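Local coordinates for PilZ domain-containing protein (Legionella pneumophila subsp. pneumophila, PDB 4Q63), which is of unknown function but may bind the second messenger cyclic di-GMP, at residues A[91-94]-A[95-99]. Sequence-based numbering, arbitrary orientation.
Sequences VLKR and LRDER. With CD (cadmium ion), chain D.
Arg94 and Glu98 form an i to i+4 salt bridge on the C-terminal helix, 82-100, which follows the last strand of the PilZ-like beta-barrel. The Arg94 chain runs extended from CG to NE, with CG anti to the backbone N (chi1 174°), and thereby brings NE to Glu98 OE1 at 3.1 Å. The bond reaches OE1 nearly along its C-O axis, although the guanidinium and carboxylate planes stand 85° apart. That same carboxylate chelates a cadmium ion through both oxygens, OE1 at 2.7 Å and OE2 at 2.6 Å from the metal, and His57 joins the site through ND1. OE1 is thus shared between metal and arginine, an arrangement that would be expected to favour the carboxylate form.

The compact side of the helix lies elsewhere. Leu92 and Leu95 are buried and, together with Val91, pack on Ile56 of strand 49-56, so that this apolar ridge seats the helix against the barrel; Leu92 also touches Phe10. Successive i to i+4 backbone bonds run through the turns, beginning with Leu95 N to Val91 O at 2.9 Å.

The outward side is looser. Lys93 is exposed and fully extended, and its NZ remains 5.6 Å from Asp97 OD2, an opposite charge not in contact. Arg96, bent at chi3 (55°), makes a cation-pi contact with Phe10, while its side chain and that of Lys93 cross at a slant, NH1 of Arg96 coming 3.7 Å from Lys93 CG. Nearby, Asp97 OD2 lies 3.1 Å from Lys93 O, an approach of two acceptors without a hydrogen bond.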
loop_
_atom_site.group_PDB
_atom_site.type_symbol
_atom_site.label_atom_id
_atom_site.label_comp_id
_atom_site.label_asym_id
_atom_site.label_seq_id
_atom_site.Cartn_x
_atom_site.Cartn_y
_atom_site.Cartn_z
ATOM N N VAL A 91 10.423 4.512 4.353
ATOM C CA VAL A 91 9.634 4.014 5.477
ATOM C C VAL A 91 9.669 2.482 5.481
ATOM O O VAL A 91 9.829 1.846 6.523
ATOM C CB VAL A 91 8.173 4.512 5.398
ATOM C CG1 VAL A 91 7.333 3.908 6.528
ATOM C CG2 VAL A 91 8.132 6.027 5.461
ATOM N N LEU A 92 9.524 1.900 4.304
ATOM C CA LEU A 92 9.598 0.450 4.152
ATOM C C LEU A 92 10.973 -0.099 4.494
ATOM O O LEU A 92 11.084 -1.177 5.070
ATOM C CB LEU A 92 9.218 0.047 2.729
ATOM C CG LEU A 92 7.748 0.304 2.404
ATOM C CD1 LEU A 92 7.478 -0.068 0.958
ATOM C CD2 LEU A 92 6.814 -0.445 3.369
ATOM N N LYS A 93 12.021 0.642 4.143
ATOM C CA LYS A 93 13.383 0.233 4.473
ATOM C C LYS A 93 13.606 0.287 5.984
ATOM O O LYS A 93 14.376 -0.507 6.550
ATOM C CB LYS A 93 14.404 1.122 3.760
ATOM C CG LYS A 93 15.856 0.751 4.049
ATOM C CD LYS A 93 16.821 1.752 3.436
ATOM C CE LYS A 93 18.248 1.488 3.899
ATOM N NZ LYS A 93 19.182 2.556 3.453
ATOM N N ARG A 94 12.940 1.228 6.641
ATOM C CA ARG A 94 13.019 1.292 8.093
ATOM C C ARG A 94 12.278 0.098 8.693
ATOM O O ARG A 94 12.812 -0.596 9.550
ATOM C CB ARG A 94 12.456 2.609 8.629
ATOM C CG ARG A 94 12.373 2.656 10.149
ATOM C CD ARG A 94 11.698 3.922 10.648
ATOM N NE ARG A 94 11.284 3.796 12.047
ATOM C CZ ARG A 94 11.443 4.738 12.971
ATOM N NH1 ARG A 94 12.016 5.889 12.653
ATOM N NH2 ARG A 94 11.035 4.529 14.216
ATOM N N LEU A 95 11.060 -0.154 8.219
ATOM C CA LEU A 95 10.262 -1.280 8.714
ATOM C C LEU A 95 10.958 -2.630 8.500
ATOM O O LEU A 95 10.871 -3.526 9.339
ATOM C CB LEU A 95 8.873 -1.294 8.063
ATOM C CG LEU A 95 7.935 -2.443 8.462
ATOM C CD1 LEU A 95 7.739 -2.520 9.981
ATOM C CD2 LEU A 95 6.586 -2.319 7.744
ATOM N N ARG A 96 11.649 -2.764 7.373
ATOM C CA ARG A 96 12.365 -3.994 7.059
ATOM C C ARG A 96 13.550 -4.213 8.006
ATOM O O ARG A 96 13.809 -5.338 8.435
ATOM C CB ARG A 96 12.834 -3.974 5.605
ATOM C CG ARG A 96 13.396 -5.292 5.119
ATOM C CD ARG A 96 14.172 -5.079 3.836
ATOM N NE ARG A 96 15.198 -4.055 4.020
ATOM C CZ ARG A 96 16.031 -3.645 3.069
ATOM N NH1 ARG A 96 16.931 -2.709 3.338
ATOM N NH2 ARG A 96 15.967 -4.171 1.853
ATOM N N ASP A 97 14.259 -3.132 8.331
ATOM C CA ASP A 97 15.380 -3.191 9.272
ATOM C C ASP A 97 14.918 -3.518 10.691
ATOM O O ASP A 97 15.630 -4.182 11.447
ATOM C CB ASP A 97 16.170 -1.875 9.278
ATOM C CG ASP A 97 16.911 -1.627 7.975
ATOM O OD1 ASP A 97 17.121 -2.598 7.215
ATOM O OD2 ASP A 97 17.288 -0.463 7.714
ATOM N N GLU A 98 13.727 -3.048 11.049
ATOM C CA GLU A 98 13.157 -3.334 12.365
ATOM C C GLU A 98 12.846 -4.812 12.555
ATOM O O GLU A 98 12.989 -5.346 13.652
ATOM C CB GLU A 98 11.885 -2.522 12.586
ATOM C CG GLU A 98 12.125 -1.148 13.163
ATOM C CD GLU A 98 10.905 -0.273 13.014
ATOM O OE1 GLU A 98 11.029 0.962 13.157
ATOM O OE2 GLU A 98 9.821 -0.834 12.749
ATOM N N ARG A 99 12.399 -5.463 11.488
ATOM C CA ARG A 99 12.156 -6.898 11.525
ATOM C C ARG A 99 13.463 -7.671 11.646
ATOM O O ARG A 99 13.496 -8.757 12.221
ATOM C CB ARG A 99 11.394 -7.338 10.278
ATOM C CG ARG A 99 9.961 -6.877 10.261
ATOM C CD ARG A 99 9.295 -7.244 8.943
ATOM N NE ARG A 99 7.925 -6.747 8.867
ATOM C CZ ARG A 99 7.073 -7.044 7.891
ATOM N NH1 ARG A 99 7.446 -7.841 6.890
ATOM N NH2 ARG A 99 5.848 -6.544 7.915
HETATM CD CD CD D . 8.395 1.256 13.142
#